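Local coordinates for VgrG protein (Vibrio cholerae, PDB 4DTH), which probably cross-links actin monomers in host cells through a toxin domain that binds ATP and magnesium ions, at residues A[96-101]-A[360-365]; A[182-187]-A[194-199]; A[207-212]-A[222-227]; A[233-238]-A[300-305]. One frame throughout, in Å; residues are numbered along the deposited sequence.

How the contacts relate
Contact 1 lies apart from the rest, about 34 Å centre to centre from contacts 3 and 4 and about 20 Å from contact 2. It also closes the longest loop: the other three are all nested in the chain between 96-101 and 360-365. Within that loop contacts 2, 3 and 4 follow in series, and their centres are about 13 to 17 Å apart. Contacts 3 and 4 share helix 221-245 and touch where L212 meets H301 and Q305. Contact 2 reaches the same helix through N226 and L223. Contacts 2 to 4 thus lie together on the largely helical side of the chain, while contact 1 ties a loop near the end of the modelled chain to the turn that follows strand 85-97, near the bound ATP.

Contact 1 of 4, residues A[96-101]-A[360-365]; sequences CEMDDK and QSYLPK
Y362 reaches from the loop after strand 343-352 to M98, and its phenol does nearly all the touching. From CB the ring leaves beside the backbone N, with CG anti to the carbonyl carbon (chi1 -68°), a course that carries the hydroxyl across to 96-101. Farther along the ring, Y362 CE1 comes within 3.3 Å of M98 O, which lies at the ring edge and in its plane. Y362 CZ meets the methionine as well, 3.9 Å from M98 CE. At the tip, Y362 OH donates a 2.8 Å hydrogen bond to M98 O. The hydroxyl sits above the carbonyl plane, 39° out of it, so the bond does not follow a lone pair. The M98 side chain, bent at chi3, crosses the phenol at about a right angle. M98 is therefore used twice, its carbonyl for the polar bond and its CE methyl for apolar cover over Y362 CZ; the same methyl also passes 3.6 Å from Y362 OH. I25 and V104 add to the packing round the tyrosine, and the M98 side chain lies about 7 Å from the bound ATP. The carbonyl that Y362 holds belongs to a type I beta turn from E97 to D100, closed by D100 N to E97 O at 3.1 Å. This is a strand-turn-helix junction: strand 85-97 ends, and D100, as N-cap, starts helix 101-124 by bonding A103 N.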
loop_
_atom_site.group_PDB
_atom_site.type_symbol
_atom_site.label_atom_id
_atom_site.label_comp_id
_atom_site.label_asym_id
_atom_site.label_seq_id
_atom_site.Cartn_x
_atom_site.Cartn_y
_atom_site.Cartn_z
ATOM N N CYS A 96 11.297 6.633 0.258
ATOM C CA CYS A 96 12.353 7.597 -0.022
ATOM C C CYS A 96 11.813 8.646 -0.975
ATOM O O CYS A 96 10.699 8.498 -1.485
ATOM C CB CYS A 96 13.606 6.917 -0.578
ATOM S SG CYS A 96 13.389 6.136 -2.202
ATOM N N GLU A 97 12.578 9.725 -1.202
ATOM C CA GLU A 97 12.169 10.748 -2.152
ATOM C C GLU A 97 12.202 10.130 -3.544
ATOM O O GLU A 97 13.129 9.387 -3.863
ATOM C CB GLU A 97 13.108 11.962 -2.081
ATOM C CG GLU A 97 13.144 12.602 -0.701
ATOM C CD GLU A 97 14.251 13.611 -0.467
ATOM O OE1 GLU A 97 14.631 13.797 0.711
ATOM O OE2 GLU A 97 14.726 14.227 -1.448
ATOM N N MET A 98 11.163 10.391 -4.351
ATOM C CA MET A 98 11.037 9.848 -5.708
ATOM C C MET A 98 12.202 10.169 -6.624
ATOM O O MET A 98 12.550 9.352 -7.466
ATOM C CB MET A 98 9.738 10.327 -6.360
ATOM C CG MET A 98 8.602 9.437 -6.089
ATOM S SD MET A 98 7.244 9.734 -7.227
ATOM C CE MET A 98 7.627 8.580 -8.500
ATOM N N ASP A 99 12.807 11.350 -6.459
ATOM C CA ASP A 99 13.933 11.775 -7.286
ATOM C C ASP A 99 15.301 11.491 -6.635
ATOM O O ASP A 99 16.327 11.987 -7.112
ATOM C CB ASP A 99 13.774 13.255 -7.684
ATOM C CG ASP A 99 13.684 14.243 -6.535
ATOM O OD1 ASP A 99 13.832 13.819 -5.364
ATOM O OD2 ASP A 99 13.471 15.437 -6.805
ATOM N N ASP A 100 15.318 10.704 -5.540
ATOM C CA ASP A 100 16.569 10.363 -4.861
ATOM C C ASP A 100 17.087 9.054 -5.462
ATOM O O ASP A 100 16.784 7.966 -4.970
ATOM C CB ASP A 100 16.392 10.306 -3.327
ATOM C CG ASP A 100 17.673 10.099 -2.531
ATOM O OD1 ASP A 100 18.672 9.625 -3.116
ATOM O OD2 ASP A 100 17.646 10.316 -1.304
ATOM N N LYS A 101 17.857 9.179 -6.549
ATOM C CA LYS A 101 18.420 8.045 -7.290
ATOM C C LYS A 101 19.210 7.063 -6.434
ATOM O O LYS A 101 18.991 5.850 -6.550
ATOM C CB LYS A 101 19.281 8.535 -8.459
ATOM C CG LYS A 101 18.483 9.094 -9.620
ATOM C CD LYS A 101 19.440 9.510 -10.706
ATOM C CE LYS A 101 18.779 10.307 -11.791
ATOM N NZ LYS A 101 19.751 11.211 -12.453
ATOM N N GLN A 360 8.769 1.200 -13.333
ATOM C CA GLN A 360 9.557 -0.044 -13.321
ATOM C C GLN A 360 10.993 0.104 -12.829
ATOM O O GLN A 360 11.517 -0.833 -12.216
ATOM C CB GLN A 360 9.543 -0.751 -14.674
ATOM C CG GLN A 360 8.241 -1.493 -14.929
ATOM C CD GLN A 360 8.093 -2.815 -14.168
ATOM O OE1 GLN A 360 8.995 -3.310 -13.476
ATOM N NE2 GLN A 360 6.933 -3.418 -14.323
ATOM N N SER A 361 11.612 1.291 -13.098
ATOM C CA SER A 361 12.991 1.571 -12.700
ATOM C C SER A 361 13.178 1.580 -11.165
ATOM O O SER A 361 14.310 1.462 -10.693
ATOM C CB SER A 361 13.469 2.884 -13.314
ATOM O OG SER A 361 12.698 3.974 -12.831
ATOM N N TYR A 362 12.076 1.709 -10.388
ATOM C CA TYR A 362 12.123 1.730 -8.919
ATOM C C TYR A 362 12.143 0.310 -8.331
ATOM O O TYR A 362 12.369 0.144 -7.133
ATOM C CB TYR A 362 10.905 2.497 -8.364
ATOM C CG TYR A 362 10.936 3.982 -8.672
ATOM C CD1 TYR A 362 11.575 4.876 -7.819
ATOM C CD2 TYR A 362 10.318 4.491 -9.811
ATOM C CE1 TYR A 362 11.618 6.242 -8.101
ATOM C CE2 TYR A 362 10.344 5.860 -10.099
ATOM C CZ TYR A 362 10.995 6.729 -9.238
ATOM O OH TYR A 362 11.039 8.075 -9.510
ATOM N N LEU A 363 11.865 -0.702 -9.167
ATOM C CA LEU A 363 11.736 -2.079 -8.708
ATOM C C LEU A 363 12.954 -2.946 -9.023
ATOM O O LEU A 363 13.494 -2.869 -10.131
ATOM C CB LEU A 363 10.445 -2.715 -9.281
ATOM C CG LEU A 363 9.092 -2.422 -8.574
ATOM C CD1 LEU A 363 9.036 -2.992 -7.152
ATOM C CD2 LEU A 363 8.733 -0.938 -8.592
ATOM N N PRO A 364 13.393 -3.785 -8.061
ATOM C CA PRO A 364 14.525 -4.682 -8.339
ATOM C C PRO A 364 14.122 -5.799 -9.292
ATOM O O PRO A 364 12.971 -6.253 -9.277
ATOM C CB PRO A 364 14.900 -5.227 -6.960
ATOM C CG PRO A 364 13.640 -5.158 -6.166
ATOM C CD PRO A 364 12.839 -4.005 -6.704
ATOM N N LYS A 365 15.068 -6.224 -10.135
ATOM C CA LYS A 365 14.833 -7.274 -11.127
ATOM C C LYS A 365 15.836 -8.403 -10.907
ATOM O O LYS A 365 17.035 -8.128 -10.914
ATOM C CB LYS A 365 14.978 -6.710 -12.572
ATOM C CG LYS A 365 14.838 -5.177 -12.718
ATOM C CD LYS A 365 16.204 -4.431 -12.826
ATOM C CE LYS A 365 16.057 -2.918 -12.817
ATOM N NZ LYS A 365 17.371 -2.229 -12.973
#

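Contact 2 of 4, residues A[182-187]-A[194-199]; sequences KGFGTS and LLESAP
The type II beta turn G183 to T186, between strand 173-180 and helix 190-196, is held by the carboxylate of E196, which the helix sends back to the loop just before it. E196 OE2 takes two backbone donors, G185 N at 2.8 Å and S187 N at 2.9 Å. They arrive differently: E196 OE2 offers S187 N its syn lone pair, whereas G185 N comes from above the carboxylate plane, 50° out of it. The other oxygen is engaged too, since S187 OG donates to E196 OE1 at 2.7 Å, again through the syn lone pair, here of OE1. S187 thus binds both oxygens, one through its amide and one through its hydroxyl. Beside this polar grip lies F184. Its CG stands anti to the backbone N (chi1 -152°), which brings the ring over to the helix: F184 CE2 is 3.7 Å from L195 CB, and F184 CE1 is 4.0 Å from E196 CG. Phenyl and carboxylate planes are 57° apart as the two side chains slide past each other in opposite directions. Y201 meets the same phenyl edge-to-face, and F350 lies against it from strand 343-352. Inside the turn, T186 OG1 bonds G183 O at 2.7 Å, adding to the backbone bond from T186 N. With three donors turned on one carboxylate, E196 is probably kept in its charged form, and its rotation is fixed by bonds at both oxygens.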
loop_
_atom_site.group_PDB
_atom_site.type_symbol
_atom_site.label_atom_id
_atom_site.label_comp_id
_atom_site.label_asym_id
_atom_site.label_seq_id
_atom_site.Cartn_x
_atom_site.Cartn_y
_atom_site.Cartn_z
ATOM N N LYS A 182 -2.696 18.900 -1.916
ATOM C CA LYS A 182 -3.013 20.117 -2.665
ATOM C C LYS A 182 -2.578 20.053 -4.143
ATOM O O LYS A 182 -3.001 20.887 -4.946
ATOM C CB LYS A 182 -2.456 21.363 -1.955
ATOM C CG LYS A 182 -0.938 21.478 -1.985
ATOM C CD LYS A 182 -0.474 22.800 -1.405
ATOM C CE LYS A 182 1.005 22.958 -1.613
ATOM N NZ LYS A 182 1.571 24.081 -0.826
ATOM N N GLY A 183 -1.747 19.075 -4.483
ATOM C CA GLY A 183 -1.258 18.920 -5.850
ATOM C C GLY A 183 -2.140 18.087 -6.755
ATOM O O GLY A 183 -2.041 18.201 -7.979
ATOM N N PHE A 184 -2.983 17.213 -6.172
ATOM C CA PHE A 184 -3.837 16.321 -6.964
ATOM C C PHE A 184 -4.883 17.096 -7.768
ATOM O O PHE A 184 -5.812 17.661 -7.198
ATOM C CB PHE A 184 -4.486 15.233 -6.100
ATOM C CG PHE A 184 -4.779 13.970 -6.873
ATOM C CD1 PHE A 184 -5.781 13.939 -7.838
ATOM C CD2 PHE A 184 -4.071 12.799 -6.619
ATOM C CE1 PHE A 184 -6.043 12.772 -8.561
ATOM C CE2 PHE A 184 -4.333 11.636 -7.343
ATOM C CZ PHE A 184 -5.321 11.625 -8.302
ATOM N N GLY A 185 -4.703 17.079 -9.084
ATOM C CA GLY A 185 -5.544 17.790 -10.041
ATOM C C GLY A 185 -4.814 18.944 -10.704
ATOM O O GLY A 185 -5.304 19.495 -11.693
ATOM N N THR A 186 -3.623 19.321 -10.172
ATOM C CA THR A 186 -2.837 20.433 -10.736
ATOM C C THR A 186 -1.991 20.018 -11.946
ATOM O O THR A 186 -1.525 20.895 -12.680
ATOM C CB THR A 186 -1.984 21.148 -9.670
ATOM O OG1 THR A 186 -0.931 20.276 -9.244
ATOM C CG2 THR A 186 -2.802 21.662 -8.483
ATOM N N SER A 187 -1.747 18.690 -12.134
ATOM C CA SER A 187 -0.944 18.121 -13.236
ATOM C C SER A 187 0.478 18.743 -13.308
ATOM O O SER A 187 1.108 18.716 -14.369
ATOM C CB SER A 187 -1.654 18.311 -14.583
ATOM O OG SER A 187 -3.068 18.211 -14.517
ATOM N N LEU A 194 0.746 11.097 -13.723
ATOM C CA LEU A 194 0.599 9.645 -13.706
ATOM C C LEU A 194 -0.605 9.264 -12.806
ATOM O O LEU A 194 -1.437 8.445 -13.201
ATOM C CB LEU A 194 1.899 8.982 -13.195
ATOM C CG LEU A 194 1.902 7.460 -13.110
ATOM C CD1 LEU A 194 1.778 6.822 -14.496
ATOM C CD2 LEU A 194 3.160 6.959 -12.406
ATOM N N LEU A 195 -0.704 9.888 -11.614
ATOM C CA LEU A 195 -1.801 9.624 -10.670
ATOM C C LEU A 195 -3.144 10.083 -11.215
ATOM O O LEU A 195 -4.146 9.384 -11.046
ATOM C CB LEU A 195 -1.534 10.286 -9.313
ATOM C CG LEU A 195 -0.371 9.707 -8.498
ATOM C CD1 LEU A 195 -0.063 10.595 -7.346
ATOM C CD2 LEU A 195 -0.659 8.276 -8.033
ATOM N N GLU A 196 -3.161 11.241 -11.882
ATOM C CA GLU A 196 -4.376 11.797 -12.481
ATOM C C GLU A 196 -4.886 10.966 -13.659
ATOM O O GLU A 196 -6.059 11.083 -14.034
ATOM C CB GLU A 196 -4.165 13.253 -12.885
ATOM C CG GLU A 196 -4.089 14.203 -11.702
ATOM C CD GLU A 196 -3.443 15.528 -12.046
ATOM O OE1 GLU A 196 -3.416 15.884 -13.245
ATOM O OE2 GLU A 196 -2.969 16.214 -11.115
ATOM N N SER A 197 -4.020 10.102 -14.218
ATOM C CA SER A 197 -4.403 9.203 -15.309
ATOM C C SER A 197 -5.200 7.990 -14.803
ATOM O O SER A 197 -5.693 7.214 -15.628
ATOM C CB SER A 197 -3.184 8.773 -16.124
ATOM O OG SER A 197 -2.444 7.764 -15.455
ATOM N N ALA A 198 -5.356 7.831 -13.460
ATOM C CA ALA A 198 -6.141 6.729 -12.879
ATOM C C ALA A 198 -7.536 6.748 -13.532
ATOM O O ALA A 198 -8.101 7.835 -13.703
ATOM C CB ALA A 198 -6.264 6.893 -11.372
ATOM N N PRO A 199 -8.051 5.589 -14.001
ATOM C CA PRO A 199 -9.349 5.596 -14.717
ATOM C C PRO A 199 -10.513 6.164 -13.915
ATOM O O PRO A 199 -11.411 6.784 -14.488
ATOM C CB PRO A 199 -9.581 4.123 -15.065
ATOM C CG PRO A 199 -8.255 3.479 -14.965
ATOM C CD PRO A 199 -7.481 4.229 -13.927
#

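Contact 3 of 4, residues A[207-212]-A[222-227]; sequences SQFASL and ELAANV
The 3.0 Å bond from V227 N to L223 O belongs to the helical turn that carries A224 and A225, the two residues F209 packs against. Across from it, helix 204-212 presents F209 with its CB directed at helix 221-245. CG is anti to the backbone N (chi1 -175°), and the phenyl leans on the turn by one side, CD2 and CE2. F209 CE2 touches the methyl of A224, 3.7 Å from A224 CB. F209 CD2 meets the next residue, 3.6 Å from A225 CA and 4.0 Å from A225 CB, so the ring rests as much on main chain as on methyl. The carbonyl oxygen A224 O stands over one face of the F209 phenyl, 4.2 Å above the plane and displaced toward the rim. The contact is van der Waals packing, most of it between carbon atoms, with A224 O over the ring face as its polar element. Two alanines in a row leave little side chain between the helices, and F209 CA comes to 5.6 Å from A225 CA. The ring is buried, with L218 of the connecting loop, V298 of helix 292-307 and the ring of F228 packed against it as well. F209 packed on A224 and A225 joins two helices consecutive in the chain, a helix-loop-helix arrangement, and belongs to the hydrophobic core between helices 204-212, 221-245 and 292-307.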
loop_
_atom_site.group_PDB
_atom_site.type_symbol
_atom_site.label_atom_id
_atom_site.label_comp_id
_atom_site.label_asym_id
_atom_site.label_seq_id
_atom_site.Cartn_x
_atom_site.Cartn_y
_atom_site.Cartn_z
ATOM N N SER A 207 -13.833 21.639 -13.467
ATOM C CA SER A 207 -14.546 22.713 -14.166
ATOM C C SER A 207 -16.034 22.693 -13.816
ATOM O O SER A 207 -16.655 23.756 -13.719
ATOM C CB SER A 207 -14.340 22.626 -15.675
ATOM O OG SER A 207 -14.688 21.348 -16.179
ATOM N N GLN A 208 -16.585 21.488 -13.559
ATOM C CA GLN A 208 -17.977 21.344 -13.157
ATOM C C GLN A 208 -18.202 22.071 -11.822
ATOM O O GLN A 208 -19.137 22.858 -11.736
ATOM C CB GLN A 208 -18.368 19.857 -13.051
ATOM C CG GLN A 208 -19.883 19.635 -12.935
ATOM C CD GLN A 208 -20.632 19.593 -14.268
ATOM O OE1 GLN A 208 -21.810 19.234 -14.321
ATOM N NE2 GLN A 208 -19.975 19.922 -15.388
ATOM N N PHE A 209 -17.293 21.878 -10.820
ATOM C CA PHE A 209 -17.434 22.542 -9.510
ATOM C C PHE A 209 -17.427 24.074 -9.673
ATOM O O PHE A 209 -18.233 24.758 -9.048
ATOM C CB PHE A 209 -16.322 22.104 -8.529
ATOM C CG PHE A 209 -16.470 22.650 -7.127
ATOM C CD1 PHE A 209 -17.383 22.097 -6.241
ATOM C CD2 PHE A 209 -15.716 23.742 -6.704
ATOM C CE1 PHE A 209 -17.526 22.603 -4.953
ATOM C CE2 PHE A 209 -15.863 24.250 -5.419
ATOM C CZ PHE A 209 -16.767 23.684 -4.553
ATOM N N ALA A 210 -16.520 24.588 -10.508
ATOM C CA ALA A 210 -16.381 26.026 -10.772
ATOM C C ALA A 210 -17.710 26.628 -11.276
ATOM O O ALA A 210 -18.099 27.701 -10.810
ATOM C CB ALA A 210 -15.269 26.260 -11.781
ATOM N N SER A 211 -18.432 25.897 -12.156
ATOM C CA SER A 211 -19.741 26.293 -12.698
ATOM C C SER A 211 -20.832 26.345 -11.631
ATOM O O SER A 211 -21.687 27.225 -11.693
ATOM C CB SER A 211 -20.182 25.330 -13.797
ATOM O OG SER A 211 -19.290 25.340 -14.896
ATOM N N LEU A 212 -20.812 25.394 -10.671
ATOM C CA LEU A 212 -21.803 25.283 -9.596
ATOM C C LEU A 212 -21.655 26.348 -8.520
ATOM O O LEU A 212 -22.603 26.576 -7.763
ATOM C CB LEU A 212 -21.684 23.891 -8.898
ATOM C CG LEU A 212 -21.695 22.624 -9.758
ATOM C CD1 LEU A 212 -21.423 21.406 -8.928
ATOM C CD2 LEU A 212 -23.020 22.433 -10.453
ATOM N N GLU A 222 -9.751 27.274 -6.592
ATOM C CA GLU A 222 -9.023 26.266 -7.366
ATOM C C GLU A 222 -8.681 25.048 -6.498
ATOM O O GLU A 222 -8.783 23.913 -6.974
ATOM C CB GLU A 222 -7.774 26.858 -8.039
ATOM C CG GLU A 222 -8.110 28.040 -8.941
ATOM C CD GLU A 222 -7.934 27.830 -10.426
ATOM O OE1 GLU A 222 -8.850 27.258 -11.058
ATOM O OE2 GLU A 222 -6.905 28.289 -10.972
ATOM N N LEU A 223 -8.315 25.293 -5.215
ATOM C CA LEU A 223 -8.032 24.226 -4.248
ATOM C C LEU A 223 -9.346 23.474 -3.962
ATOM O O LEU A 223 -9.352 22.239 -3.944
ATOM C CB LEU A 223 -7.461 24.820 -2.947
ATOM C CG LEU A 223 -6.835 23.852 -1.943
ATOM C CD1 LEU A 223 -5.582 23.217 -2.497
ATOM C CD2 LEU A 223 -6.496 24.565 -0.657
ATOM N N ALA A 224 -10.464 24.224 -3.785
ATOM C CA ALA A 224 -11.787 23.632 -3.548
ATOM C C ALA A 224 -12.214 22.760 -4.727
ATOM O O ALA A 224 -12.687 21.649 -4.496
ATOM C CB ALA A 224 -12.826 24.711 -3.288
ATOM N N ALA A 225 -12.005 23.237 -5.983
ATOM C CA ALA A 225 -12.360 22.475 -7.191
ATOM C C ALA A 225 -11.555 21.167 -7.301
ATOM O O ALA A 225 -12.114 20.136 -7.679
ATOM C CB ALA A 225 -12.176 23.328 -8.434
ATOM N N ASN A 226 -10.254 21.213 -6.940
ATOM C CA ASN A 226 -9.374 20.044 -6.944
ATOM C C ASN A 226 -9.826 19.021 -5.908
ATOM O O ASN A 226 -9.918 17.832 -6.234
ATOM C CB ASN A 226 -7.915 20.459 -6.689
ATOM C CG ASN A 226 -7.245 21.095 -7.885
ATOM O OD1 ASN A 226 -7.431 20.691 -9.023
ATOM N ND2 ASN A 226 -6.407 22.078 -7.660
ATOM N N VAL A 227 -10.130 19.478 -4.673
ATOM C CA VAL A 227 -10.599 18.596 -3.596
ATOM C C VAL A 227 -11.929 17.961 -4.009
ATOM O O VAL A 227 -12.105 16.750 -3.842
ATOM C CB VAL A 227 -10.682 19.289 -2.210
ATOM C CG1 VAL A 227 -11.327 18.368 -1.169
ATOM C CG2 VAL A 227 -9.295 19.725 -1.735
#

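Contact 4 of 4, residues A[233-238]-A[300-305]; sequences SIYLKT and KHIKPQ
I302 is the first residue of 300-305 to meet the other helix, and it does so through its CG2 branch. I302 CG2 stands anti to the backbone N, with CG1 beside that N (chi1 -59°), and touches Y235 CD2 at 3.5 Å. Y235 CE2 follows at 4.0 Å from I302 CG2, and the two side chains cross at about a right angle. Next along the chain, P304 interrupts the bonding: its N makes no bond to the turn before, and the helix is kinked there. The turn resumes with only a weak bond, 3.0 Å from Q305 N to I302 O. Q305 then meets L236 through its main chain, for L236 CD2 packs 3.6 Å from Q305 O and 3.9 Å from Q305 C. That carbonyl is not left without a donor, since R309 NH1 bonds it.

Both helices have further neighbours. Y235 stacks its ring on F322 of helix 312-323 and also touches F319, while Q305 packs on L205 and L212 of helix 204-212, so helices 221-245 and 292-307 pack together with helices 204-212 and 312-323 in a helical cluster.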
loop_
_atom_site.group_PDB
_atom_site.type_symbol
_atom_site.label_atom_id
_atom_site.label_comp_id
_atom_site.label_asym_id
_atom_site.label_seq_id
_atom_site.Cartn_x
_atom_site.Cartn_y
_atom_site.Cartn_z
ATOM N N SER A 233 -14.629 11.776 -7.351
ATOM C CA SER A 233 -14.144 10.631 -8.133
ATOM C C SER A 233 -14.070 9.368 -7.266
ATOM O O SER A 233 -14.518 8.310 -7.698
ATOM C CB SER A 233 -12.791 10.935 -8.770
ATOM O OG SER A 233 -12.936 11.971 -9.735
ATOM N N ILE A 234 -13.553 9.492 -6.030
ATOM C CA ILE A 234 -13.453 8.364 -5.096
ATOM C C ILE A 234 -14.843 7.873 -4.678
ATOM O O ILE A 234 -15.083 6.666 -4.681
ATOM C CB ILE A 234 -12.557 8.708 -3.880
ATOM C CG1 ILE A 234 -11.078 8.787 -4.323
ATOM C CG2 ILE A 234 -12.747 7.669 -2.727
ATOM C CD1 ILE A 234 -10.109 9.180 -3.243
ATOM N N TYR A 235 -15.745 8.808 -4.308
ATOM C CA TYR A 235 -17.100 8.447 -3.868
ATOM C C TYR A 235 -17.865 7.725 -4.978
ATOM O O TYR A 235 -18.492 6.699 -4.712
ATOM C CB TYR A 235 -17.894 9.687 -3.409
ATOM C CG TYR A 235 -17.540 10.264 -2.051
ATOM C CD1 TYR A 235 -16.220 10.287 -1.597
ATOM C CD2 TYR A 235 -18.502 10.902 -1.276
ATOM C CE1 TYR A 235 -15.879 10.906 -0.393
ATOM C CE2 TYR A 235 -18.176 11.507 -0.065
ATOM C CZ TYR A 235 -16.861 11.534 0.359
ATOM O OH TYR A 235 -16.567 12.111 1.567
ATOM N N LEU A 236 -17.789 8.248 -6.226
ATOM C CA LEU A 236 -18.462 7.655 -7.384
ATOM C C LEU A 236 -17.892 6.282 -7.721
ATOM O O LEU A 236 -18.663 5.362 -7.985
ATOM C CB LEU A 236 -18.413 8.583 -8.614
ATOM C CG LEU A 236 -19.204 9.892 -8.522
ATOM C CD1 LEU A 236 -19.047 10.698 -9.816
ATOM C CD2 LEU A 236 -20.686 9.646 -8.218
ATOM N N LYS A 237 -16.552 6.132 -7.682
ATOM C CA LYS A 237 -15.904 4.842 -7.930
ATOM C C LYS A 237 -16.300 3.807 -6.864
ATOM O O LYS A 237 -16.545 2.644 -7.206
ATOM C CB LYS A 237 -14.372 4.982 -8.032
ATOM C CG LYS A 237 -13.643 3.676 -8.379
ATOM C CD LYS A 237 -13.957 3.171 -9.788
ATOM C CE LYS A 237 -13.082 1.998 -10.145
ATOM N NZ LYS A 237 -13.343 1.572 -11.541
ATOM N N THR A 238 -16.379 4.237 -5.581
ATOM C CA THR A 238 -16.775 3.342 -4.486
ATOM C C THR A 238 -18.199 2.823 -4.740
ATOM O O THR A 238 -18.446 1.623 -4.608
ATOM C CB THR A 238 -16.593 4.013 -3.122
ATOM O OG1 THR A 238 -15.217 4.376 -2.981
ATOM C CG2 THR A 238 -16.970 3.080 -1.963
ATOM N N LYS A 300 -21.110 19.690 0.502
ATOM C CA LYS A 300 -22.510 19.917 0.144
ATOM C C LYS A 300 -22.772 19.575 -1.330
ATOM O O LYS A 300 -23.822 19.010 -1.634
ATOM C CB LYS A 300 -22.926 21.372 0.460
ATOM C CG LYS A 300 -23.913 21.501 1.626
ATOM C CD LYS A 300 -23.365 22.364 2.763
ATOM C CE LYS A 300 -24.271 22.436 3.970
ATOM N NZ LYS A 300 -24.398 23.836 4.458
ATOM N N HIS A 301 -21.801 19.846 -2.224
ATOM C CA HIS A 301 -21.925 19.581 -3.662
ATOM C C HIS A 301 -21.684 18.136 -4.108
ATOM O O HIS A 301 -22.044 17.782 -5.234
ATOM C CB HIS A 301 -21.084 20.568 -4.476
ATOM C CG HIS A 301 -21.687 21.933 -4.530
ATOM N ND1 HIS A 301 -21.377 22.898 -3.590
ATOM C CD2 HIS A 301 -22.582 22.450 -5.404
ATOM C CE1 HIS A 301 -22.082 23.969 -3.925
ATOM N NE2 HIS A 301 -22.809 23.751 -5.020
ATOM N N ILE A 302 -21.108 17.292 -3.239
ATOM C CA ILE A 302 -20.856 15.889 -3.595
ATOM C C ILE A 302 -22.146 15.058 -3.656
ATOM O O ILE A 302 -22.292 14.268 -4.583
ATOM C CB ILE A 302 -19.774 15.226 -2.703
ATOM C CG1 ILE A 302 -18.437 15.994 -2.801
ATOM C CG2 ILE A 302 -19.577 13.737 -3.087
ATOM C CD1 ILE A 302 -17.327 15.511 -1.835
ATOM N N LYS A 303 -23.039 15.200 -2.651
ATOM C CA LYS A 303 -24.312 14.453 -2.535
ATOM C C LYS A 303 -25.085 14.360 -3.884
ATOM O O LYS A 303 -25.383 13.235 -4.302
ATOM C CB LYS A 303 -25.227 15.032 -1.418
ATOM C CG LYS A 303 -24.661 14.987 0.010
ATOM C CD LYS A 303 -25.671 15.551 1.044
ATOM C CE LYS A 303 -25.094 15.590 2.444
ATOM N NZ LYS A 303 -26.133 15.619 3.509
ATOM N N PRO A 304 -25.355 15.475 -4.618
ATOM C CA PRO A 304 -26.096 15.336 -5.890
ATOM C C PRO A 304 -25.348 14.595 -6.986
ATOM O O PRO A 304 -26.000 14.021 -7.852
ATOM C CB PRO A 304 -26.412 16.783 -6.311
ATOM C CG PRO A 304 -25.983 17.648 -5.201
ATOM C CD PRO A 304 -25.091 16.894 -4.293
ATOM N N GLN A 305 -24.007 14.608 -6.963
ATOM C CA GLN A 305 -23.201 13.870 -7.943
ATOM C C GLN A 305 -23.457 12.361 -7.784
ATOM O O GLN A 305 -23.621 11.660 -8.782
ATOM C CB GLN A 305 -21.710 14.198 -7.801
ATOM C CG GLN A 305 -21.386 15.676 -8.046
ATOM C CD GLN A 305 -21.553 16.117 -9.481
ATOM O OE1 GLN A 305 -21.508 15.317 -10.431
ATOM N NE2 GLN A 305 -21.760 17.414 -9.670
#